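Local coordinates for peptidase M16 C-terminal domain-containing protein (Enterococcus faecalis, PDB 3D3Y), which is of unknown function but is probably related to M16 metallopeptidases, with two alpha/beta halves and a region resembling their inactive domain, at residues A[111-116]-A[216-221]; A[261-266]-A[273-278]; A[4-9]-A[209-214]. All blocks are in the same frame, centred on the assembly; numbering follows the deposited sequence.

Contact 1 of 3, residues A[111-116]-A[216-221]; sequences DFLKEI and PLFKQL
The ring of Phe-218 is met at its CE2 by Leu-113 CD1, 4.1 Å away, the methyl approaching at a slant to the ring. Phe-112, the residue before Leu-113 on helix 105-118, turns its ring to the other side, where Ile-116 CG1 lies 3.7 Å above one face, offset toward the rim. Leucine suits position 113 because a branched apolar end can reach the ring at CE2 while the rest of the side chain packs against the sheet. Lys-114 works differently. Its first torsion, with CG anti to the backbone N (chi1 -174°), and its extended chain lay the stem across the turn in segment 216-221: CB lies 4.0 Å from Leu-221 CD1, and CE comes within 3.3 Å of the backbone Gln-220 O. A long side chain with an apolar stem and a charged end fits such a partly exposed margin. Leu-221, at the end of segment 216-221, also reaches Val-110 and Phe-118, while Phe-218 rests on Val-110. Helices 105-118 and 211-219 pack side by side against the six-stranded sheet, Leu-113 resting on Ile-90 and Met-92 of strand 85-95, and Phe-112 meeting Phe-75 edge-to-face.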
ATOM      1  N   ASP A 111     -16.933  -0.182  21.739  1.00 32.19           N
ATOM      2  CA  ASP A 111     -18.019  -1.156  21.683  1.00 33.55           C
ATOM      3  C   ASP A 111     -18.352  -1.483  20.226  1.00 32.78           C
ATOM      4  O   ASP A 111     -18.570  -2.639  19.878  1.00 33.07           O
ATOM      5  CB  ASP A 111     -19.264  -0.650  22.437  1.00 33.82           C
ATOM      6  CG  ASP A 111     -20.438  -1.642  22.380  1.00 38.45           C
ATOM      7  OD1 ASP A 111     -20.378  -2.658  23.098  1.00 45.49           O
ATOM      8  OD2 ASP A 111     -21.424  -1.403  21.638  1.00 40.99           O
ATOM      9  N   PHE A 112     -18.387  -0.467  19.371  1.00 32.22           N
ATOM     10  CA  PHE A 112     -18.700  -0.713  17.951  1.00 31.72           C
ATOM     11  C   PHE A 112     -17.633  -1.572  17.278  1.00 31.66           C
ATOM     12  O   PHE A 112     -17.951  -2.528  16.541  1.00 32.65           O
ATOM     13  CB  PHE A 112     -18.835   0.602  17.188  1.00 30.60           C
ATOM     14  CG  PHE A 112     -19.196   0.417  15.741  1.00 31.15           C
ATOM     15  CD1 PHE A 112     -20.492   0.062  15.383  1.00 31.39           C
ATOM     16  CD2 PHE A 112     -18.241   0.596  14.748  1.00 31.61           C
ATOM     17  CE1 PHE A 112     -20.840  -0.103  14.022  1.00 32.67           C
ATOM     18  CE2 PHE A 112     -18.577   0.455  13.383  1.00 30.70           C
ATOM     19  CZ  PHE A 112     -19.879   0.101  13.025  1.00 30.71           C
ATOM     20  N   LEU A 113     -16.372  -1.244  17.524  1.00 31.54           N
ATOM     21  CA  LEU A 113     -15.279  -2.113  17.101  1.00 31.96           C
ATOM     22  C   LEU A 113     -15.426  -3.548  17.614  1.00 32.90           C
ATOM     23  O   LEU A 113     -15.156  -4.517  16.883  1.00 31.60           O
ATOM     24  CB  LEU A 113     -13.919  -1.542  17.498  1.00 32.33           C
ATOM     25  CG  LEU A 113     -13.519  -0.192  16.887  1.00 33.00           C
ATOM     26  CD1 LEU A 113     -12.295   0.280  17.613  1.00 34.64           C
ATOM     27  CD2 LEU A 113     -13.283  -0.357  15.376  1.00 34.49           C
ATOM     28  N   LYS A 114     -15.824  -3.707  18.879  1.00 32.66           N
ATOM     29  CA  LYS A 114     -15.956  -5.051  19.421  1.00 33.36           C
ATOM     30  C   LYS A 114     -16.997  -5.842  18.612  1.00 33.66           C
ATOM     31  O   LYS A 114     -16.821  -7.074  18.367  1.00 33.36           O
ATOM     32  CB  LYS A 114     -16.352  -4.996  20.905  1.00 32.25           C
ATOM     33  CG  LYS A 114     -16.378  -6.339  21.581  1.00 36.22           C
ATOM     34  CD  LYS A 114     -16.784  -6.219  23.042  1.00 40.00           C
ATOM     35  CE  LYS A 114     -16.538  -7.557  23.741  1.00 43.12           C
ATOM     36  NZ  LYS A 114     -17.215  -7.684  25.076  1.00 47.84           N
ATOM     37  N   GLU A 115     -18.093  -5.151  18.255  1.00 32.90           N
ATOM     38  CA  GLU A 115     -19.172  -5.741  17.444  1.00 32.16           C
ATOM     39  C   GLU A 115     -18.645  -6.161  16.087  1.00 31.99           C
ATOM     40  O   GLU A 115     -18.802  -7.338  15.665  1.00 31.45           O
ATOM     41  CB  GLU A 115     -20.360  -4.774  17.296  1.00 32.03           C
ATOM     42  CG  GLU A 115     -21.228  -4.605  18.588  1.00 32.93           C
ATOM     43  CD  GLU A 115     -22.001  -5.893  18.976  1.00 39.47           C
ATOM     44  OE1 GLU A 115     -22.290  -6.746  18.095  1.00 35.81           O
ATOM     45  OE2 GLU A 115     -22.311  -6.058  20.180  1.00 42.08           O
ATOM     46  N   ILE A 116     -17.996  -5.221  15.408  1.00 31.08           N
ATOM     47  CA  ILE A 116     -17.415  -5.506  14.081  1.00 32.20           C
ATOM     48  C   ILE A 116     -16.406  -6.675  14.088  1.00 32.38           C
ATOM     49  O   ILE A 116     -16.460  -7.572  13.245  1.00 32.03           O
ATOM     50  CB  ILE A 116     -16.765  -4.247  13.488  1.00 31.75           C
ATOM     51  CG1 ILE A 116     -17.847  -3.173  13.217  1.00 31.61           C
ATOM     52  CG2 ILE A 116     -15.924  -4.614  12.215  1.00 32.99           C
ATOM     53  CD1 ILE A 116     -19.036  -3.658  12.338  1.00 32.91           C
ATOM     54  N   PRO A 216      -8.520   0.592  29.815  1.00 35.50           N
ATOM     55  CA  PRO A 216      -9.678  -0.214  30.245  1.00 36.01           C
ATOM     56  C   PRO A 216     -10.649  -0.521  29.101  1.00 36.33           C
ATOM     57  O   PRO A 216     -11.081  -1.672  28.962  1.00 36.35           O
ATOM     58  CB  PRO A 216     -10.360   0.666  31.292  1.00 36.70           C
ATOM     59  CG  PRO A 216      -9.299   1.591  31.774  1.00 36.66           C
ATOM     60  CD  PRO A 216      -8.364   1.813  30.626  1.00 35.09           C
ATOM     61  N   LEU A 217     -10.964   0.473  28.265  1.00 35.66           N
ATOM     62  CA  LEU A 217     -11.879   0.225  27.139  1.00 35.82           C
ATOM     63  C   LEU A 217     -11.363  -0.908  26.254  1.00 35.86           C
ATOM     64  O   LEU A 217     -12.083  -1.879  25.994  1.00 35.36           O
ATOM     65  CB  LEU A 217     -12.140   1.497  26.304  1.00 35.36           C
ATOM     66  CG  LEU A 217     -12.687   2.689  27.098  1.00 35.86           C
ATOM     67  CD1 LEU A 217     -12.925   3.878  26.176  1.00 32.65           C
ATOM     68  CD2 LEU A 217     -13.949   2.310  27.867  1.00 34.27           C
ATOM     69  N   PHE A 218     -10.108  -0.793  25.821  1.00 35.82           N
ATOM     70  CA  PHE A 218      -9.571  -1.758  24.874  1.00 36.36           C
ATOM     71  C   PHE A 218      -9.340  -3.140  25.468  1.00 36.97           C
ATOM     72  O   PHE A 218      -9.375  -4.148  24.756  1.00 36.99           O
ATOM     73  CB  PHE A 218      -8.346  -1.200  24.132  1.00 35.98           C
ATOM     74  CG  PHE A 218      -8.721  -0.380  22.952  1.00 36.06           C
ATOM     75  CD1 PHE A 218      -8.673   1.004  23.010  1.00 37.27           C
ATOM     76  CD2 PHE A 218      -9.189  -0.992  21.791  1.00 35.87           C
ATOM     77  CE1 PHE A 218      -9.068   1.771  21.888  1.00 36.88           C
ATOM     78  CE2 PHE A 218      -9.587  -0.244  20.686  1.00 38.24           C
ATOM     79  CZ  PHE A 218      -9.520   1.131  20.729  1.00 37.34           C
ATOM     80  N   LYS A 219      -9.157  -3.191  26.778  1.00 37.42           N
ATOM     81  CA  LYS A 219      -9.020  -4.470  27.448  1.00 38.74           C
ATOM     82  C   LYS A 219     -10.293  -5.310  27.313  1.00 39.11           C
ATOM     83  O   LYS A 219     -10.231  -6.518  27.495  1.00 39.32           O
ATOM     84  CB  LYS A 219      -8.607  -4.292  28.920  1.00 39.45           C
ATOM     85  CG  LYS A 219      -7.150  -3.787  29.119  1.00 40.97           C
ATOM     86  CD  LYS A 219      -6.110  -4.906  29.197  1.00 44.75           C
ATOM     87  CE  LYS A 219      -6.332  -5.780  30.416  1.00 48.21           C
ATOM     88  NZ  LYS A 219      -5.070  -6.430  30.939  1.00 50.72           N
ATOM     89  N   GLN A 220     -11.425  -4.678  26.978  1.00 39.33           N
ATOM     90  CA  GLN A 220     -12.723  -5.347  26.763  0.50 39.38           C
ATOM     91  C   GLN A 220     -12.749  -6.171  25.483  1.00 39.33           C
ATOM     92  O   GLN A 220     -13.674  -6.943  25.253  1.00 39.80           O
ATOM     93  CB  GLN A 220     -13.872  -4.322  26.666  0.50 39.27           C
ATOM     94  CG  GLN A 220     -14.186  -3.529  27.949  0.50 39.77           C
ATOM     95  CD  GLN A 220     -15.013  -2.257  27.706  0.50 39.69           C
ATOM     96  OE1 GLN A 220     -15.216  -1.813  26.562  0.50 39.97           O
ATOM     97  NE2 GLN A 220     -15.476  -1.652  28.799  0.50 39.46           N
ATOM     98  N   LEU A 221     -11.776  -5.960  24.604  1.00 38.89           N
ATOM     99  CA  LEU A 221     -11.755  -6.722  23.336  1.00 38.27           C
ATOM    100  C   LEU A 221     -11.117  -8.095  23.581  1.00 37.82           C
ATOM    101  O   LEU A 221      -9.931  -8.183  23.919  1.00 37.65           O
ATOM    102  CB  LEU A 221     -11.039  -5.925  22.234  1.00 38.05           C
ATOM    103  CG  LEU A 221     -11.901  -4.914  21.453  1.00 38.88           C
ATOM    104  CD1 LEU A 221     -12.749  -4.017  22.342  1.00 36.65           C
ATOM    105  CD2 LEU A 221     -11.036  -4.079  20.471  1.00 38.39           C
TER

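Contact 2 of 3, residues A[261-266]-A[273-278]; sequences YNTDIY and FALQVF
Thr-263 OG1 accepts a hydrogen bond from the backbone N of Ile-265 at 3.1 Å and a nearly straight 165°, which closes an ST turn directly after strand 255-262. Threonine suits the place because its two branches do separate work: the hydroxyl reaches forward to the main chain, while CG2 turns to the apolar side, 4.4 Å from Leu-275 CD1. The turn begins the strand-to-helix connection that brings helix 272-284 back over the five-stranded sheet of the second half of the protein. Further along this connection, the backbone N of Tyr-266 is held by the carboxylate of Asp-269, and Tyr-266 OH bonds to the backbone O of Tyr-235.

The helix contributes one buried side chain to the contact. Leu-275 has CG anti to its backbone N (chi1 171°), which sends the isobutyl group down between Thr-263 and Ile-265, one methyl for each. Leu-275 also touches Val-406 of helix 400-409, and Phe-278, a turn on, touches Met-315 of strand 314-321. The side chains of Ile-265 and Leu-275 run side by side but antiparallel, each tip near the other's stem. Leu-275 CD2 sits 3.9 Å from Ile-265 CB and 3.7 Å from Ile-265 CG2, and Ile-265 CD1 reaches back to Leu-275 CB at 4.2 Å.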
ATOM      1  N   TYR A 261      13.499  -3.007 -12.599  1.00 30.34           N
ATOM      2  CA  TYR A 261      14.891  -3.042 -12.214  1.00 30.03           C
ATOM      3  C   TYR A 261      15.021  -3.385 -10.744  1.00 30.54           C
ATOM      4  O   TYR A 261      14.211  -2.922  -9.942  1.00 31.06           O
ATOM      5  CB  TYR A 261      15.470  -1.639 -12.346  1.00 30.81           C
ATOM      6  CG  TYR A 261      15.446  -1.005 -13.713  1.00 32.53           C
ATOM      7  CD1 TYR A 261      16.578  -1.002 -14.522  1.00 32.22           C
ATOM      8  CD2 TYR A 261      14.307  -0.344 -14.166  1.00 33.22           C
ATOM      9  CE1 TYR A 261      16.556  -0.387 -15.772  1.00 31.01           C
ATOM     10  CE2 TYR A 261      14.278   0.293 -15.403  1.00 32.91           C
ATOM     11  CZ  TYR A 261      15.405   0.271 -16.186  1.00 33.59           C
ATOM     12  OH  TYR A 261      15.359   0.916 -17.393  1.00 34.71           O
ATOM     13  N   ASN A 262      16.039  -4.167 -10.388  1.00 30.09           N
ATOM     14  CA  ASN A 262      16.385  -4.395  -8.987  1.00 31.50           C
ATOM     15  C   ASN A 262      17.224  -3.185  -8.526  1.00 31.75           C
ATOM     16  O   ASN A 262      18.200  -2.803  -9.194  1.00 31.29           O
ATOM     17  CB  ASN A 262      17.183  -5.703  -8.857  1.00 31.29           C
ATOM     18  CG  ASN A 262      17.546  -6.047  -7.413  1.00 31.83           C
ATOM     19  OD1 ASN A 262      18.425  -5.442  -6.819  1.00 35.07           O
ATOM     20  ND2 ASN A 262      16.892  -7.041  -6.871  1.00 33.70           N
ATOM     21  N   THR A 263      16.834  -2.571  -7.423  1.00 31.14           N
ATOM     22  CA  THR A 263      17.616  -1.477  -6.871  1.00 31.60           C
ATOM     23  C   THR A 263      18.413  -1.921  -5.665  1.00 32.99           C
ATOM     24  O   THR A 263      19.406  -1.281  -5.325  1.00 33.26           O
ATOM     25  CB  THR A 263      16.723  -0.317  -6.396  1.00 30.78           C
ATOM     26  OG1 THR A 263      15.892  -0.804  -5.331  1.00 33.19           O
ATOM     27  CG2 THR A 263      15.831   0.231  -7.536  1.00 31.92           C
ATOM     28  N   ASP A 264      17.946  -2.974  -4.999  1.00 32.55           N
ATOM     29  CA  ASP A 264      18.457  -3.363  -3.697  1.00 34.62           C
ATOM     30  C   ASP A 264      18.521  -2.178  -2.683  1.00 33.79           C
ATOM     31  O   ASP A 264      19.364  -2.174  -1.805  1.00 33.21           O
ATOM     32  CB  ASP A 264      19.835  -4.022  -3.895  1.00 35.46           C
ATOM     33  CG  ASP A 264      20.257  -4.888  -2.719  1.00 41.96           C
ATOM     34  OD1 ASP A 264      19.406  -5.661  -2.189  1.00 47.86           O
ATOM     35  OD2 ASP A 264      21.456  -4.802  -2.344  1.00 45.28           O
ATOM     36  N   ILE A 265      17.640  -1.177  -2.809  1.00 32.97           N
ATOM     37  CA  ILE A 265      17.636  -0.061  -1.861  1.00 31.84           C
ATOM     38  C   ILE A 265      16.312  -0.004  -1.095  1.00 31.61           C
ATOM     39  O   ILE A 265      15.242   0.012  -1.699  1.00 31.50           O
ATOM     40  CB  ILE A 265      17.903   1.299  -2.552  1.00 31.44           C
ATOM     41  CG1 ILE A 265      19.326   1.334  -3.166  1.00 32.03           C
ATOM     42  CG2 ILE A 265      17.729   2.463  -1.561  1.00 31.03           C
ATOM     43  CD1 ILE A 265      19.462   2.433  -4.224  1.00 31.38           C
ATOM     44  N   TYR A 266      16.407   0.077   0.233  1.00 30.82           N
ATOM     45  CA  TYR A 266      15.232  -0.058   1.106  1.00 31.05           C
ATOM     46  C   TYR A 266      15.072   1.125   2.016  1.00 30.28           C
ATOM     47  O   TYR A 266      16.013   1.900   2.223  1.00 30.66           O
ATOM     48  CB  TYR A 266      15.300  -1.355   1.931  1.00 30.17           C
ATOM     49  CG  TYR A 266      15.203  -2.574   1.029  1.00 31.87           C
ATOM     50  CD1 TYR A 266      13.987  -3.224   0.839  1.00 32.53           C
ATOM     51  CD2 TYR A 266      16.319  -3.044   0.337  1.00 32.34           C
ATOM     52  CE1 TYR A 266      13.881  -4.317  -0.015  1.00 33.41           C
ATOM     53  CE2 TYR A 266      16.232  -4.148  -0.525  1.00 32.07           C
ATOM     54  CZ  TYR A 266      15.017  -4.772  -0.695  1.00 33.33           C
ATOM     55  OH  TYR A 266      14.911  -5.853  -1.537  1.00 32.87           O
ATOM     56  N   PHE A 273      17.644   8.215   0.303  1.00 29.44           N
ATOM     57  CA  PHE A 273      17.337   9.574  -0.181  1.00 29.67           C
ATOM     58  C   PHE A 273      17.853   9.837  -1.603  1.00 29.42           C
ATOM     59  O   PHE A 273      17.137  10.423  -2.441  1.00 28.90           O
ATOM     60  CB  PHE A 273      17.831  10.646   0.823  1.00 29.38           C
ATOM     61  CG  PHE A 273      17.007  10.681   2.057  1.00 31.35           C
ATOM     62  CD1 PHE A 273      15.846  11.462   2.108  1.00 32.72           C
ATOM     63  CD2 PHE A 273      17.336   9.873   3.156  1.00 32.01           C
ATOM     64  CE1 PHE A 273      15.035  11.456   3.230  1.00 32.44           C
ATOM     65  CE2 PHE A 273      16.523   9.856   4.289  1.00 31.01           C
ATOM     66  CZ  PHE A 273      15.387  10.649   4.327  1.00 31.15           C
ATOM     67  N   ALA A 274      19.082   9.381  -1.871  1.00 29.00           N
ATOM     68  CA  ALA A 274      19.654   9.416  -3.233  1.00 30.26           C
ATOM     69  C   ALA A 274      18.707   8.765  -4.264  1.00 29.93           C
ATOM     70  O   ALA A 274      18.581   9.231  -5.389  1.00 29.98           O
ATOM     71  CB  ALA A 274      21.027   8.696  -3.238  1.00 29.72           C
ATOM     72  N   LEU A 275      18.047   7.689  -3.856  1.00 29.86           N
ATOM     73  CA  LEU A 275      17.110   6.980  -4.763  1.00 30.26           C
ATOM     74  C   LEU A 275      15.858   7.823  -5.023  1.00 30.18           C
ATOM     75  O   LEU A 275      15.363   7.903  -6.157  1.00 29.51           O
ATOM     76  CB  LEU A 275      16.746   5.607  -4.195  1.00 30.27           C
ATOM     77  CG  LEU A 275      15.615   4.855  -4.919  1.00 29.15           C
ATOM     78  CD1 LEU A 275      16.135   4.414  -6.290  1.00 30.49           C
ATOM     79  CD2 LEU A 275      15.205   3.631  -4.068  1.00 30.51           C
ATOM     80  N   GLN A 276      15.386   8.506  -3.976  1.00 31.18           N
ATOM     81  CA  GLN A 276      14.246   9.414  -4.113  1.00 32.14           C
ATOM     82  C   GLN A 276      14.543  10.432  -5.240  1.00 32.12           C
ATOM     83  O   GLN A 276      13.721  10.666  -6.122  1.00 32.47           O
ATOM     84  CB  GLN A 276      13.990  10.134  -2.781  1.00 32.85           C
ATOM     85  CG  GLN A 276      13.551   9.226  -1.620  1.00 35.46           C
ATOM     86  CD  GLN A 276      12.155   8.662  -1.845  1.00 43.02           C
ATOM     87  OE1 GLN A 276      11.333   9.258  -2.562  1.00 44.33           O
ATOM     88  NE2 GLN A 276      11.880   7.508  -1.257  1.00 44.10           N
ATOM     89  N   VAL A 277      15.738  11.005  -5.192  1.00 30.94           N
ATOM     90  CA  VAL A 277      16.143  12.025  -6.136  1.00 30.67           C
ATOM     91  C   VAL A 277      16.419  11.392  -7.492  1.00 30.30           C
ATOM     92  O   VAL A 277      15.957  11.920  -8.512  1.00 30.02           O
ATOM     93  CB  VAL A 277      17.350  12.864  -5.609  1.00 31.58           C
ATOM     94  CG1 VAL A 277      17.821  13.908  -6.666  1.00 28.78           C
ATOM     95  CG2 VAL A 277      16.976  13.561  -4.285  1.00 29.02           C
ATOM     96  N   PHE A 278      17.132  10.258  -7.513  1.00 29.65           N
ATOM     97  CA  PHE A 278      17.397   9.578  -8.795  1.00 29.98           C
ATOM     98  C   PHE A 278      16.088   9.328  -9.540  1.00 29.59           C
ATOM     99  O   PHE A 278      15.977   9.602 -10.747  1.00 28.98           O
ATOM    100  CB  PHE A 278      18.120   8.244  -8.602  1.00 29.89           C
ATOM    101  CG  PHE A 278      18.033   7.364  -9.820  1.00 31.97           C
ATOM    102  CD1 PHE A 278      18.955   7.505 -10.876  1.00 31.50           C
ATOM    103  CD2 PHE A 278      17.010   6.422  -9.938  1.00 31.72           C
ATOM    104  CE1 PHE A 278      18.854   6.706 -12.037  1.00 32.71           C
ATOM    105  CE2 PHE A 278      16.897   5.628 -11.090  1.00 34.12           C
ATOM    106  CZ  PHE A 278      17.837   5.758 -12.137  1.00 31.82           C
TER

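Contact 3 of 3, residues A[4-9]-A[209-214]; sequences MSVQLV and VNEAEL
Glu-211 leaves the first turn of helix 211-219 and reaches across to Met-4 and Val-6 on strand 4-7, an outermost strand of the six-stranded sheet. Its CB is met by the Met-4 CE methyl at 3.8 Å, the selenomethionine chain bending at its third torsion (-52°) to bring that methyl round. With CG anti to the backbone N (chi1 -173°) and the chain extended beyond it, the glutamate carries its carboxylate out over the strand: CD lies 3.7 Å from Met-4 CB, and OE2 settles between Met-4 CB and Val-6 CG2, 3.2 Å from each. OE1 stays farther, 4.0 Å from Met-4 CB. The carboxylate therefore lies over carbon at the partly exposed surface, while Met-4 O, itself an acceptor, offers it no proton. Methionine and valine suit the apolar parts of the contact, Met-4 CE on Glu-211 CB and Val-6 on Val-215. An acidic residue in the first helical turn is in keeping with the helix dipole, which would probably help to stabilise its charge. Asn-210 stands just before as the N-cap, a role asparagine fills well with its short acceptor. Its OD1 takes the backbone N of Glu-213 at 3.0 Å, the donor lying 49° out of the carbonyl plane.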
HETATM    1  N   MSE A   4       2.215   6.157  23.526  1.00 46.44           N
HETATM    2  CA  MSE A   4       2.313   5.348  24.717  1.00 46.27           C
HETATM    3  C   MSE A   4       1.726   3.998  24.397  1.00 44.51           C
HETATM    4  O   MSE A   4       0.547   3.878  23.973  1.00 44.02           O
HETATM    5  CB  MSE A   4       1.558   6.025  25.828  1.00 46.37           C
HETATM    6  CG  MSE A   4       2.221   7.331  26.209  1.00 47.30           C
HETATM    7 SE   MSE A   4       0.962   8.425  27.122  0.70 50.65          SE
HETATM    8  CE  MSE A   4      -0.508   8.361  25.842  1.00 46.41           C
ATOM      9  N   SER A   5       2.551   2.969  24.547  1.00 42.33           N
ATOM     10  CA  SER A   5       2.112   1.657  24.142  1.00 40.42           C
ATOM     11  C   SER A   5       1.948   0.699  25.323  1.00 39.56           C
ATOM     12  O   SER A   5       2.676   0.782  26.330  1.00 37.43           O
ATOM     13  CB  SER A   5       2.997   1.106  23.024  1.00 40.40           C
ATOM     14  OG  SER A   5       4.099   0.427  23.549  1.00 44.15           O
ATOM     15  N   VAL A   6       0.930  -0.146  25.199  1.00 38.03           N
ATOM     16  CA  VAL A   6       0.568  -1.140  26.196  1.00 37.64           C
ATOM     17  C   VAL A   6       0.251  -2.438  25.509  1.00 37.12           C
ATOM     18  O   VAL A   6      -0.448  -2.465  24.460  1.00 35.69           O
ATOM     19  CB  VAL A   6      -0.712  -0.796  26.980  1.00 38.33           C
ATOM     20  CG1 VAL A   6      -0.716  -1.606  28.280  1.00 38.66           C
ATOM     21  CG2 VAL A   6      -0.796   0.670  27.278  1.00 39.94           C
ATOM     22  N   GLN A   7       0.772  -3.505  26.095  1.00 35.59           N
ATOM     23  CA  GLN A   7       0.374  -4.840  25.742  1.00 36.91           C
ATOM     24  C   GLN A   7      -1.011  -5.186  26.313  1.00 37.16           C
ATOM     25  O   GLN A   7      -1.180  -5.254  27.537  1.00 37.18           O
ATOM     26  CB  GLN A   7       1.391  -5.814  26.280  1.00 36.99           C
ATOM     27  CG  GLN A   7       1.315  -7.176  25.674  1.00 40.07           C
ATOM     28  CD  GLN A   7       2.545  -7.991  26.012  1.00 43.57           C
ATOM     29  OE1 GLN A   7       3.092  -7.879  27.113  1.00 46.19           O
ATOM     30  NE2 GLN A   7       3.006  -8.790  25.060  1.00 45.87           N
ATOM     31  N   LEU A   8      -1.974  -5.416  25.427  1.00 36.14           N
ATOM     32  CA  LEU A   8      -3.306  -5.900  25.813  1.00 35.95           C
ATOM     33  C   LEU A   8      -3.175  -7.373  26.145  1.00 36.55           C
ATOM     34  O   LEU A   8      -3.304  -7.747  27.319  1.00 36.49           O
ATOM     35  CB  LEU A   8      -4.328  -5.648  24.697  1.00 36.00           C
ATOM     36  CG  LEU A   8      -4.556  -4.164  24.417  1.00 34.49           C
ATOM     37  CD1 LEU A   8      -5.573  -3.973  23.288  1.00 33.31           C
ATOM     38  CD2 LEU A   8      -4.947  -3.368  25.656  1.00 36.70           C
ATOM     39  N   VAL A   9      -2.877  -8.192  25.134  1.00 36.17           N
ATOM     40  CA  VAL A   9      -2.285  -9.534  25.325  1.00 36.07           C
ATOM     41  C   VAL A   9      -1.055  -9.677  24.419  1.00 35.78           C
ATOM     42  O   VAL A   9      -0.851  -8.863  23.508  1.00 35.41           O
ATOM     43  CB  VAL A   9      -3.290 -10.688  25.003  1.00 36.43           C
ATOM     44  CG1 VAL A   9      -4.482 -10.665  25.968  1.00 38.12           C
ATOM     45  CG2 VAL A   9      -3.784 -10.621  23.554  1.00 35.00           C
ATOM     46  N   VAL A 209      -6.804  12.557  23.601  1.00 35.27           N
ATOM     47  CA  VAL A 209      -7.200  11.453  24.456  1.00 36.58           C
ATOM     48  C   VAL A 209      -6.075  11.191  25.463  1.00 38.23           C
ATOM     49  O   VAL A 209      -4.937  11.629  25.260  1.00 37.87           O
ATOM     50  CB  VAL A 209      -7.428  10.153  23.635  1.00 36.47           C
ATOM     51  CG1 VAL A 209      -8.660  10.276  22.745  1.00 34.60           C
ATOM     52  CG2 VAL A 209      -6.189   9.817  22.801  1.00 36.46           C
ATOM     53  N   ASN A 210      -6.397  10.453  26.522  1.00 40.44           N
ATOM     54  CA  ASN A 210      -5.385   9.955  27.460  1.00 42.48           C
ATOM     55  C   ASN A 210      -5.378   8.430  27.592  1.00 42.61           C
ATOM     56  O   ASN A 210      -6.435   7.768  27.530  1.00 43.08           O
ATOM     57  CB  ASN A 210      -5.579  10.580  28.829  1.00 43.41           C
ATOM     58  CG  ASN A 210      -6.808  10.061  29.524  1.00 46.46           C
ATOM     59  OD1 ASN A 210      -6.714   9.236  30.429  1.00 51.02           O
ATOM     60  ND2 ASN A 210      -7.974  10.523  29.093  1.00 50.01           N
ATOM     61  N   GLU A 211      -4.172   7.887  27.756  1.00 42.53           N
ATOM     62  CA  GLU A 211      -3.955   6.456  27.930  1.00 42.44           C
ATOM     63  C   GLU A 211      -4.850   5.847  29.014  1.00 42.31           C
ATOM     64  O   GLU A 211      -5.454   4.793  28.797  1.00 42.10           O
ATOM     65  CB  GLU A 211      -2.484   6.182  28.266  1.00 42.58           C
ATOM     66  CG  GLU A 211      -2.153   4.705  28.284  1.00 44.05           C
ATOM     67  CD  GLU A 211      -0.681   4.416  28.301  1.00 43.93           C
ATOM     68  OE1 GLU A 211      -0.032   4.767  29.300  1.00 45.39           O
ATOM     69  OE2 GLU A 211      -0.182   3.809  27.320  1.00 46.23           O
ATOM     70  N   ALA A 212      -4.925   6.515  30.165  1.00 41.35           N
ATOM     71  CA  ALA A 212      -5.689   6.014  31.301  1.00 41.77           C
ATOM     72  C   ALA A 212      -7.150   5.651  30.983  1.00 42.09           C
ATOM     73  O   ALA A 212      -7.627   4.606  31.424  1.00 42.02           O
ATOM     74  CB  ALA A 212      -5.610   6.982  32.482  1.00 42.00           C
ATOM     75  N   GLU A 213      -7.858   6.493  30.232  1.00 41.70           N
ATOM     76  CA  GLU A 213      -9.220   6.131  29.822  1.00 43.01           C
ATOM     77  C   GLU A 213      -9.245   4.948  28.856  1.00 40.68           C
ATOM     78  O   GLU A 213     -10.076   4.046  29.004  1.00 40.38           O
ATOM     79  CB  GLU A 213      -9.988   7.308  29.206  1.00 43.55           C
ATOM     80  CG  GLU A 213     -11.443   6.915  28.829  1.00 46.98           C
ATOM     81  CD  GLU A 213     -12.285   8.054  28.276  1.00 47.74           C
ATOM     82  OE1 GLU A 213     -13.539   7.895  28.246  1.00 52.08           O
ATOM     83  OE2 GLU A 213     -11.703   9.098  27.871  1.00 54.50           O
ATOM     84  N   LEU A 214      -8.331   4.943  27.882  1.00 39.14           N
ATOM     85  CA  LEU A 214      -8.394   3.982  26.768  1.00 37.56           C
ATOM     86  C   LEU A 214      -8.020   2.542  27.128  1.00 36.86           C
ATOM     87  O   LEU A 214      -8.581   1.593  26.585  1.00 36.32           O
ATOM     88  CB  LEU A 214      -7.527   4.462  25.597  1.00 37.27           C
ATOM     89  CG  LEU A 214      -8.169   5.567  24.742  1.00 38.88           C
ATOM     90  CD1 LEU A 214      -7.125   6.313  23.926  1.00 38.69           C
ATOM     91  CD2 LEU A 214      -9.254   4.971  23.824  1.00 36.05           C
TER

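How the contacts relate
Contacts 1 and 3 share helix 211-219, whose first turn meets strand 4-7 in contact 3 and whose later residues lead into contact 1. Their centres are about 13 Å apart, and they touch directly: Phe-218 CB packs on Leu-8 CD1 at 4.0 Å. Together they tie three parts of the chain, distant in sequence, into one side of the first half of the molecule. Contact 2 belongs to the other half, built on the five-stranded sheet; its centre lies about 42 Å from that of contact 1, on the opposite side of the chain's centre, and about 38 Å from that of contact 3. None of the three includes a metal or ligand.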